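Local atomic coordinates of pentafunctional AROM polypeptide (Schizosaccharomyces pombe, PDB entry 5SWV), a protein that probably catalyses five steps of the shikimate pathway, this fragment carrying its 3-dehydroquinate dehydratase and shikimate dehydrogenase portions. Residues A[122-125]-A[126-130]; A[2-5]-A[6-10]. All coordinates share one frame; numbering follows the deposited sequence.

Contacts 1 and 2 are both one-helix contacts of the dehydroquinase barrel, one on its outer layer, the other at the end where the strands begin. Contact 1, within 122-130, spans the end of helix 120-128, which follows strand 111-115, and the two residues after it. Contact 2, within 2-10, contains the first helix of this fragment, 3-8, set against the start of the same strand. Ile123 and Leu126 of contact 1 pack on Val114, whereas Leu3 and Phe6 of contact 2 pack on Phe111. The contact centres are about 24 Å apart and the nearest atoms about 9 Å, so strand 111-115 relates them without direct touch.

Contact 1: A[122-125]-A[126-130]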
ATOM      1  N   THR A 122      -4.998 -29.257  18.543  1.00 35.10           N
ATOM      2  CA  THR A 122      -4.221 -28.027  18.401  1.00 34.12           C
ATOM      3  C   THR A 122      -4.949 -27.028  17.518  1.00 34.00           C
ATOM      4  O   THR A 122      -5.000 -25.848  17.845  1.00 34.35           O
ATOM      5  CB  THR A 122      -2.801 -28.311  17.878  1.00 33.44           C
ATOM      6  OG1 THR A 122      -2.029 -28.892  18.932  1.00 33.12           O
ATOM      7  CG2 THR A 122      -2.099 -27.042  17.408  1.00 33.26           C
ATOM      8  N   ILE A 123      -5.532 -27.504  16.428  1.00 33.77           N
ATOM      9  CA  ILE A 123      -6.233 -26.629  15.503  1.00 34.15           C
ATOM     10  C   ILE A 123      -7.375 -25.911  16.202  1.00 34.45           C
ATOM     11  O   ILE A 123      -7.546 -24.699  16.048  1.00 34.19           O
ATOM     12  CB  ILE A 123      -6.783 -27.406  14.288  1.00 34.43           C
ATOM     13  CG1 ILE A 123      -5.636 -27.889  13.411  1.00 34.05           C
ATOM     14  CG2 ILE A 123      -7.692 -26.521  13.446  1.00 34.46           C
ATOM     15  CD1 ILE A 123      -6.067 -28.922  12.406  1.00 34.40           C
ATOM     16  N   ASN A 124      -8.147 -26.674  16.969  1.00 35.13           N
ATOM     17  CA  ASN A 124      -9.254 -26.138  17.760  1.00 35.54           C
ATOM     18  C   ASN A 124      -8.808 -25.108  18.803  1.00 36.16           C
ATOM     19  O   ASN A 124      -9.372 -24.016  18.895  1.00 36.51           O
ATOM     20  CB  ASN A 124      -9.971 -27.291  18.455  1.00 36.15           C
ATOM     21  CG  ASN A 124     -11.287 -26.880  19.083  1.00 36.07           C
ATOM     22  OD1 ASN A 124     -12.056 -26.102  18.525  1.00 36.57           O
ATOM     23  ND2 ASN A 124     -11.564 -27.439  20.224  1.00 35.72           N
ATOM     24  N   ILE A 125      -7.789 -25.449  19.585  1.00 36.06           N
ATOM     25  CA  ILE A 125      -7.226 -24.495  20.534  1.00 35.90           C
ATOM     26  C   ILE A 125      -6.825 -23.186  19.841  1.00 36.30           C
ATOM     27  O   ILE A 125      -7.077 -22.107  20.370  1.00 36.17           O
ATOM     28  CB  ILE A 125      -6.026 -25.093  21.264  1.00 35.71           C
ATOM     29  CG1 ILE A 125      -6.507 -26.158  22.247  1.00 36.14           C
ATOM     30  CG2 ILE A 125      -5.237 -24.021  22.008  1.00 35.53           C
ATOM     31  CD1 ILE A 125      -5.414 -27.117  22.690  1.00 36.37           C
ATOM     32  N   LEU A 126      -6.199 -23.276  18.672  1.00 36.80           N
ATOM     33  CA  LEU A 126      -5.831 -22.074  17.928  1.00 37.32           C
ATOM     34  C   LEU A 126      -7.073 -21.356  17.449  1.00 37.92           C
ATOM     35  O   LEU A 126      -7.130 -20.135  17.495  1.00 38.43           O
ATOM     36  CB  LEU A 126      -4.934 -22.394  16.737  1.00 37.48           C
ATOM     37  CG  LEU A 126      -3.546 -22.974  17.054  1.00 38.01           C
ATOM     38  CD1 LEU A 126      -2.910 -23.594  15.805  1.00 37.58           C
ATOM     39  CD2 LEU A 126      -2.630 -21.925  17.674  1.00 37.87           C
ATOM     40  N   TYR A 127      -8.068 -22.108  16.988  1.00 38.80           N
ATOM     41  CA  TYR A 127      -9.356 -21.522  16.581  1.00 39.24           C
ATOM     42  C   TYR A 127     -10.032 -20.799  17.752  1.00 39.07           C
ATOM     43  O   TYR A 127     -10.414 -19.640  17.623  1.00 39.06           O
ATOM     44  CB  TYR A 127     -10.281 -22.600  15.992  1.00 40.04           C
ATOM     45  CG  TYR A 127     -11.680 -22.119  15.712  1.00 40.90           C
ATOM     46  CD1 TYR A 127     -11.956 -21.348  14.592  1.00 41.02           C
ATOM     47  CD2 TYR A 127     -12.735 -22.433  16.575  1.00 41.85           C
ATOM     48  CE1 TYR A 127     -13.236 -20.902  14.333  1.00 41.49           C
ATOM     49  CE2 TYR A 127     -14.022 -21.989  16.320  1.00 42.01           C
ATOM     50  CZ  TYR A 127     -14.257 -21.223  15.198  1.00 42.07           C
ATOM     51  OH  TYR A 127     -15.516 -20.767  14.933  1.00 43.73           O
ATOM     52  N   GLN A 128     -10.130 -21.463  18.903  1.00 39.02           N
ATOM     53  CA  GLN A 128     -10.729 -20.849  20.094  1.00 38.81           C
ATOM     54  C   GLN A 128     -10.053 -19.519  20.491  1.00 38.27           C
ATOM     55  O   GLN A 128     -10.720 -18.646  21.007  1.00 37.80           O
ATOM     56  CB  GLN A 128     -10.757 -21.823  21.289  1.00 39.16           C
ATOM     57  CG  GLN A 128     -11.610 -23.086  21.114  1.00 40.08           C
ATOM     58  CD  GLN A 128     -13.077 -22.827  20.740  1.00 40.58           C
ATOM     59  OE1 GLN A 128     -13.673 -21.837  21.142  1.00 40.87           O
ATOM     60  NE2 GLN A 128     -13.659 -23.736  19.970  1.00 40.76           N
ATOM     61  N   HIS A 129      -8.758 -19.348  20.218  1.00 38.28           N
ATOM     62  CA  HIS A 129      -8.039 -18.131  20.608  1.00 38.59           C
ATOM     63  C   HIS A 129      -7.817 -17.134  19.480  1.00 39.53           C
ATOM     64  O   HIS A 129      -7.071 -16.184  19.653  1.00 39.49           O
ATOM     65  CB  HIS A 129      -6.702 -18.505  21.239  1.00 38.70           C
ATOM     66  CG  HIS A 129      -6.840 -19.268  22.519  1.00 39.67           C
ATOM     67  ND1 HIS A 129      -7.292 -20.573  22.564  1.00 40.01           N
ATOM     68  CD2 HIS A 129      -6.609 -18.903  23.804  1.00 40.22           C
ATOM     69  CE1 HIS A 129      -7.332 -20.978  23.820  1.00 40.85           C
ATOM     70  NE2 HIS A 129      -6.923 -19.985  24.593  1.00 41.21           N
ATOM     71  N   LYS A 130      -8.487 -17.298  18.347  1.00 41.35           N
ATOM     72  CA  LYS A 130      -8.127 -16.507  17.179  1.00 43.03           C
ATOM     73  C   LYS A 130      -8.344 -15.018  17.341  1.00 44.00           C
ATOM     74  O   LYS A 130      -7.518 -14.242  16.873  1.00 44.53           O
ATOM     75  CB  LYS A 130      -8.802 -17.019  15.911  1.00 44.35           C
ATOM     76  CG  LYS A 130     -10.294 -16.773  15.783  1.00 46.20           C
ATOM     77  CD  LYS A 130     -10.882 -17.776  14.794  1.00 48.03           C
ATOM     78  CE  LYS A 130     -12.139 -17.299  14.081  1.00 49.23           C
ATOM     79  NZ  LYS A 130     -12.170 -17.939  12.723  1.00 50.92           N
TER
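Leu126 opens a textbook i to i+4 ladder: its N bonds to Thr122 O at 3.0 Å, and its side chain runs alongside that of Thr122, with Leu126 CD1 3.9 Å from Thr122 CG2. This greasy side of helix 120-128 faces inward, Leu126 packing on Val114 of strand 111-115 and on Met101 and Leu102 of helix 94-106. The Thr122 hydroxyl turns to Glu94. Tyr127 continues the ladder through its N, 2.8 Å from Ile123 O, while its side chain heads away from the preceding turn. At Gln128 the backbone bond, from N to Asn124 O at 2.7 Å, is doubled by a second one between side chains. Gln128 bends at chi2 (-55°), which brings NE2 back to Asn124 OD1 at 3.2 Å. The two amides stand nearly perpendicular, 82° apart; the acceptor lies close to the Gln128 amide plane, but the donor is well out of that of Asn124. His129 leaves helical conformation, yet both its N and its ring reach back to a single oxygen. With CG beside the backbone N (chi1 -64°), ND1 comes within 2.7 Å of Ile125 O, and the main-chain N bonds to the same atom at 3.2 Å. Beyond the turn, Lys130 directs its amine to a salt bridge with Asp166. The carbonyl partner is consistent with a hydrogen on ND1 of His129; that bond probably restricts the turning of the imidazole, while the less straight main-chain bond ties the backbone to the same oxygen where the helix ends.

Contact 2: A[2-5]-A[6-10]; sequences VLQK and FKTKK
The Phe6 ring has the carbonyl oxygen of Val2 over one face, 3.4 Å above the plane and displaced toward the rim; the nearest ring atom to Val2 O is Phe6 CG at 3.5 Å. A torsion that sets CG beside the backbone N (chi1 -68°) swings the ring back along the helix beneath this carbonyl. The same oxygen receives only a weak bond from Phe6 N, as may happen where a helix is just starting. The ring is buried with Leu3, and both side chains pack on Phe111 of strand 111-115. The next bond is shorter: Lys7 N reaches Leu3 O at 2.8 Å, and the aliphatic part of Lys7 passes obliquely across Leu3, with Lys7 CD 4.1 Å from Leu3 CG. Thr8 closes twice on one acceptor: its N and its OG1 each lie 3.2 Å from Gln4 O, the hydroxyl being turned inward between the backbone N and the carbonyl carbon (chi1 58°). Its methyl, Thr8 CG2, meets Gln4 OE1 at 3.7 Å, the two side chains crossing at about a right angle. Lys9 N completes the series on Lys5 O at 3.1 Å as the chain leaves the helix, and Lys9 NZ forms a salt bridge with Asp37 and a hydrogen bond to Gly517 O. Here the amphipathic first helix of the fragment lies against the N-terminal ends of barrel strands and probably helps cover that end of the TIM barrel, the end remote from where active sites of this fold lie.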
ATOM      1  N   VAL A   2     -10.500  -6.384   6.187  1.00 56.57           N
ATOM      2  CA  VAL A   2      -9.115  -6.741   5.718  1.00 57.68           C
ATOM      3  C   VAL A   2      -9.152  -7.936   4.749  1.00 57.90           C
ATOM      4  O   VAL A   2      -8.561  -7.880   3.670  1.00 57.52           O
ATOM      5  CB  VAL A   2      -8.126  -7.065   6.870  1.00 58.71           C
ATOM      6  CG1 VAL A   2      -6.683  -6.911   6.387  1.00 58.16           C
ATOM      7  CG2 VAL A   2      -8.374  -6.190   8.102  1.00 60.27           C
ATOM      8  N   LEU A   3      -9.821  -9.017   5.154  1.00 57.85           N
ATOM      9  CA  LEU A   3     -10.153 -10.131   4.245  1.00 58.12           C
ATOM     10  C   LEU A   3     -11.254  -9.736   3.256  1.00 60.54           C
ATOM     11  O   LEU A   3     -11.223 -10.150   2.088  1.00 59.75           O
ATOM     12  CB  LEU A   3     -10.600 -11.384   5.026  1.00 57.33           C
ATOM     13  CG  LEU A   3     -11.036 -12.634   4.226  1.00 55.84           C
ATOM     14  CD1 LEU A   3      -9.885 -13.180   3.404  1.00 54.00           C
ATOM     15  CD2 LEU A   3     -11.604 -13.724   5.131  1.00 55.67           C
ATOM     16  N   GLN A   4     -12.230  -8.959   3.741  1.00 63.25           N
ATOM     17  CA  GLN A   4     -13.339  -8.450   2.922  1.00 64.71           C
ATOM     18  C   GLN A   4     -12.812  -7.571   1.778  1.00 64.03           C
ATOM     19  O   GLN A   4     -13.306  -7.632   0.648  1.00 60.30           O
ATOM     20  CB  GLN A   4     -14.346  -7.679   3.808  1.00 66.87           C
ATOM     21  CG  GLN A   4     -15.693  -7.350   3.159  1.00 69.29           C
ATOM     22  CD  GLN A   4     -16.410  -8.570   2.571  1.00 71.71           C
ATOM     23  OE1 GLN A   4     -16.958  -8.509   1.460  1.00 73.48           O
ATOM     24  NE2 GLN A   4     -16.394  -9.686   3.304  1.00 71.98           N
ATOM     25  N   LYS A   5     -11.794  -6.771   2.096  1.00 66.20           N
ATOM     26  CA  LYS A   5     -11.035  -5.995   1.108  1.00 68.05           C
ATOM     27  C   LYS A   5     -10.489  -6.892  -0.007  1.00 64.84           C
ATOM     28  O   LYS A   5     -10.702  -6.626  -1.191  1.00 64.46           O
ATOM     29  CB  LYS A   5      -9.857  -5.277   1.788  1.00 71.87           C
ATOM     30  CG  LYS A   5      -9.497  -3.940   1.159  1.00 74.32           C
ATOM     31  CD  LYS A   5     -10.208  -2.794   1.862  1.00 73.75           C
ATOM     32  CE  LYS A   5      -9.508  -2.444   3.164  1.00 73.68           C
ATOM     33  NZ  LYS A   5     -10.263  -1.385   3.865  1.00 73.94           N
ATOM     34  N   PHE A   6      -9.792  -7.951   0.404  1.00 62.00           N
ATOM     35  CA  PHE A   6      -9.160  -8.912  -0.511  1.00 61.08           C
ATOM     36  C   PHE A   6     -10.186  -9.703  -1.353  1.00 60.97           C
ATOM     37  O   PHE A   6      -9.913 -10.057  -2.507  1.00 57.89           O
ATOM     38  CB  PHE A   6      -8.268  -9.907   0.277  1.00 58.52           C
ATOM     39  CG  PHE A   6      -7.015  -9.311   0.916  1.00 56.06           C
ATOM     40  CD1 PHE A   6      -6.593  -7.989   0.693  1.00 55.15           C
ATOM     41  CD2 PHE A   6      -6.212 -10.125   1.709  1.00 54.17           C
ATOM     42  CE1 PHE A   6      -5.431  -7.505   1.287  1.00 53.51           C
ATOM     43  CE2 PHE A   6      -5.052  -9.643   2.289  1.00 53.34           C
ATOM     44  CZ  PHE A   6      -4.662  -8.334   2.077  1.00 52.75           C
ATOM     45  N   LYS A   7     -11.345  -9.981  -0.753  1.00 62.27           N
ATOM     46  CA  LYS A   7     -12.401 -10.782  -1.384  1.00 63.65           C
ATOM     47  C   LYS A   7     -13.105 -10.056  -2.517  1.00 62.70           C
ATOM     48  O   LYS A   7     -13.403 -10.665  -3.542  1.00 63.21           O
ATOM     49  CB  LYS A   7     -13.457 -11.205  -0.354  1.00 65.45           C
ATOM     50  CG  LYS A   7     -13.041 -12.350   0.554  1.00 66.93           C
ATOM     51  CD  LYS A   7     -14.130 -12.681   1.561  1.00 69.44           C
ATOM     52  CE  LYS A   7     -15.382 -13.216   0.873  1.00 71.51           C
ATOM     53  NZ  LYS A   7     -16.156 -14.108   1.773  1.00 72.67           N
ATOM     54  N   THR A   8     -13.408  -8.777  -2.308  1.00 61.89           N
ATOM     55  CA  THR A   8     -14.066  -7.956  -3.329  1.00 62.02           C
ATOM     56  C   THR A   8     -13.078  -7.431  -4.364  1.00 60.48           C
ATOM     57  O   THR A   8     -13.491  -7.070  -5.461  1.00 61.98           O
ATOM     58  CB  THR A   8     -14.820  -6.752  -2.729  1.00 62.04           C
ATOM     59  OG1 THR A   8     -13.905  -5.949  -1.974  1.00 62.95           O
ATOM     60  CG2 THR A   8     -15.984  -7.222  -1.850  1.00 62.03           C
ATOM     61  N   LYS A   9     -11.790  -7.365  -4.013  1.00 57.79           N
ATOM     62  CA  LYS A   9     -10.716  -7.104  -5.000  1.00 54.52           C
ATOM     63  C   LYS A   9     -10.687  -8.226  -6.059  1.00 52.71           C
ATOM     64  O   LYS A   9     -10.960  -9.388  -5.759  1.00 50.81           O
ATOM     65  CB  LYS A   9      -9.358  -7.010  -4.289  1.00 52.78           C
ATOM     66  CG  LYS A   9      -8.312  -6.141  -4.955  1.00 50.78           C
ATOM     67  CD  LYS A   9      -7.238  -5.807  -3.930  1.00 49.72           C
ATOM     68  CE  LYS A   9      -6.217  -4.801  -4.437  1.00 48.70           C
ATOM     69  NZ  LYS A   9      -5.128  -5.458  -5.193  1.00 48.07           N
ATOM     70  N   LYS A  10     -10.365  -7.867  -7.294  1.00 52.55           N
ATOM     71  CA  LYS A  10     -10.290  -8.841  -8.378  1.00 52.75           C
ATOM     72  C   LYS A  10      -9.120  -9.796  -8.200  1.00 49.83           C
ATOM     73  O   LYS A  10      -9.315 -11.000  -8.261  1.00 48.93           O
ATOM     74  CB  LYS A  10     -10.197  -8.149  -9.739  1.00 56.22           C
ATOM     75  CG  LYS A  10     -11.544  -7.690 -10.293  1.00 59.54           C
ATOM     76  CD  LYS A  10     -11.611  -7.851 -11.803  1.00 62.53           C
ATOM     77  CE  LYS A  10     -11.715  -9.328 -12.216  1.00 63.58           C
ATOM     78  NZ  LYS A  10     -11.030  -9.618 -13.508  1.00 62.61           N
TER